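Local atomic coordinates of Bpsl2520 (Burkholderia pseudomallei K96243, PDB entry 6F03), a protein that is a putative exported antigen of unknown biochemical function, an all-helical member of the DUF2059 family. Residues Leu50-Ala55 / Asp144-Tyr149. Numbering follows the deposited sequence.
Sequences LDAIDA and DLTTFY
A52 and Y149 mark the closest backbone approach, their CA atoms 6.1 Å apart, where the end of helix 40-52 meets the last turns of helix 139-150. The A52 methyl points at the other helix and meets the Y149 side chain at its root, CB to CB 4.0 Å; one turn back along that helix, the T146 methyl CG2 lies 4.3 Å from the same A52 CB. The T146 hydroxyl is occupied within its own helix, bonded to the carbonyl of I142.

The I53 methyl CG2 sits over one face of the Y149 ring in a CH-pi contact, 3.4 Å from the ring centroid and only 16° off the normal, slightly displaced toward the CD2-CE2 side. CG2 reaches that face because it lies anti to the I53 carbonyl carbon, while CG1 is held between N and C (chi1 65°). The opposite face of the ring has CD2 of F148 over it, 4.2 Å above the plane and near the rim.

I53 is presented by a Schellman motif that ends helix 40-52: the amide of A55 bonds to the L50 carbonyl, at 2.9 Å between N and O, and D54 N bonds to D51 O. D54, with its positive phi (51°), is the C-prime residue and also the N-cap position of helix 55-84, so two helices join here with hardly any linker.

No hydrogen bond crosses between the segments, and the interface is apolar. Around it, I53 also packs on Y133 of helix 119-136, and Y149 on L49 and on F157 and I158 of helix 152-193. F157 of the second subunit touches Y149 too, while F148 stacks on F148 of that subunit.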
# COMPACT_ATOMS: atom_id res chain seq x y z
N LEU B 50 0.05 -19.72 13.92
CA LEU B 50 0.35 -19.62 12.49
C LEU B 50 -0.50 -20.60 11.67
O LEU B 50 -0.98 -20.26 10.58
CB LEU B 50 1.84 -19.87 12.25
CG LEU B 50 2.77 -18.75 12.78
CD1 LEU B 50 4.24 -19.08 12.52
CD2 LEU B 50 2.38 -17.42 12.16
N ASP B 51 -0.70 -21.81 12.18
CA ASP B 51 -1.58 -22.76 11.51
C ASP B 51 -3.02 -22.24 11.44
O ASP B 51 -3.69 -22.37 10.41
CB ASP B 51 -1.53 -24.10 12.26
CG ASP B 51 -2.40 -25.16 11.62
OD1 ASP B 51 -2.04 -25.61 10.50
OD2 ASP B 51 -3.42 -25.56 12.26
N ALA B 52 -3.51 -21.62 12.51
CA ALA B 52 -4.90 -21.18 12.55
C ALA B 52 -5.16 -19.99 11.62
O ALA B 52 -6.30 -19.80 11.17
CB ALA B 52 -5.30 -20.82 13.99
N ILE B 53 -4.16 -19.15 11.35
CA ILE B 53 -4.39 -18.02 10.46
C ILE B 53 -3.99 -18.37 9.03
O ILE B 53 -3.93 -17.49 8.16
CB ILE B 53 -3.65 -16.76 10.95
CG1 ILE B 53 -2.13 -16.96 10.89
CG2 ILE B 53 -4.08 -16.41 12.38
CD1 ILE B 53 -1.32 -15.67 11.25
N ASP B 54 -3.67 -19.64 8.77
CA ASP B 54 -3.13 -20.07 7.48
C ASP B 54 -1.93 -19.20 7.06
O ASP B 54 -1.92 -18.55 6.01
CB ASP B 54 -4.22 -20.07 6.40
CG ASP B 54 -3.77 -20.74 5.08
OD1 ASP B 54 -2.69 -21.39 5.06
OD2 ASP B 54 -4.51 -20.62 4.07
N ALA B 55 -0.89 -19.22 7.90
CA ALA B 55 0.26 -18.36 7.63
C ALA B 55 0.90 -18.60 6.25
O ALA B 55 1.37 -17.61 5.66
CB ALA B 55 1.30 -18.53 8.74
N ASP B 144 -4.68 -16.88 23.55
CA ASP B 144 -5.99 -16.27 23.39
C ASP B 144 -6.31 -16.05 21.90
O ASP B 144 -7.43 -16.29 21.47
CB ASP B 144 -6.09 -14.92 24.11
CG ASP B 144 -6.04 -15.04 25.64
OD1 ASP B 144 -6.22 -16.16 26.18
OD2 ASP B 144 -5.79 -14.00 26.29
N LEU B 145 -5.33 -15.52 21.14
CA LEU B 145 -5.55 -15.27 19.72
C LEU B 145 -5.93 -16.55 18.99
O LEU B 145 -6.82 -16.54 18.13
CB LEU B 145 -4.30 -14.68 19.06
CG LEU B 145 -4.09 -13.21 19.33
CD1 LEU B 145 -2.78 -12.75 18.73
CD2 LEU B 145 -5.28 -12.47 18.73
N THR B 146 -5.23 -17.64 19.28
CA THR B 146 -5.53 -18.90 18.62
C THR B 146 -6.96 -19.34 18.90
O THR B 146 -7.66 -19.83 18.00
CB THR B 146 -4.52 -19.95 19.06
OG1 THR B 146 -3.20 -19.45 18.83
CG2 THR B 146 -4.70 -21.26 18.27
N THR B 147 -7.40 -19.20 20.15
CA THR B 147 -8.79 -19.52 20.48
C THR B 147 -9.76 -18.71 19.64
O THR B 147 -10.70 -19.25 19.06
CB THR B 147 -9.05 -19.24 21.96
OG1 THR B 147 -8.27 -20.14 22.76
CG2 THR B 147 -10.56 -19.40 22.26
N PHE B 148 -9.54 -17.40 19.53
CA PHE B 148 -10.44 -16.61 18.70
C PHE B 148 -10.37 -17.05 17.23
O PHE B 148 -11.40 -17.17 16.56
CB PHE B 148 -10.14 -15.13 18.85
CG PHE B 148 -10.79 -14.28 17.79
CD1 PHE B 148 -12.15 -14.04 17.83
CD2 PHE B 148 -10.03 -13.73 16.76
CE1 PHE B 148 -12.76 -13.27 16.85
CE2 PHE B 148 -10.62 -12.94 15.77
CZ PHE B 148 -11.99 -12.71 15.82
N TYR B 149 -9.17 -17.30 16.70
CA TYR B 149 -9.05 -17.61 15.27
C TYR B 149 -9.68 -18.96 14.91
O TYR B 149 -10.17 -19.13 13.79
CB TYR B 149 -7.59 -17.59 14.81
CG TYR B 149 -7.04 -16.21 14.59
CD1 TYR B 149 -7.66 -15.32 13.71
CD2 TYR B 149 -5.85 -15.80 15.19
CE1 TYR B 149 -7.14 -14.05 13.47
CE2 TYR B 149 -5.32 -14.53 14.95
CZ TYR B 149 -5.98 -13.67 14.09
OH TYR B 149 -5.48 -12.44 13.84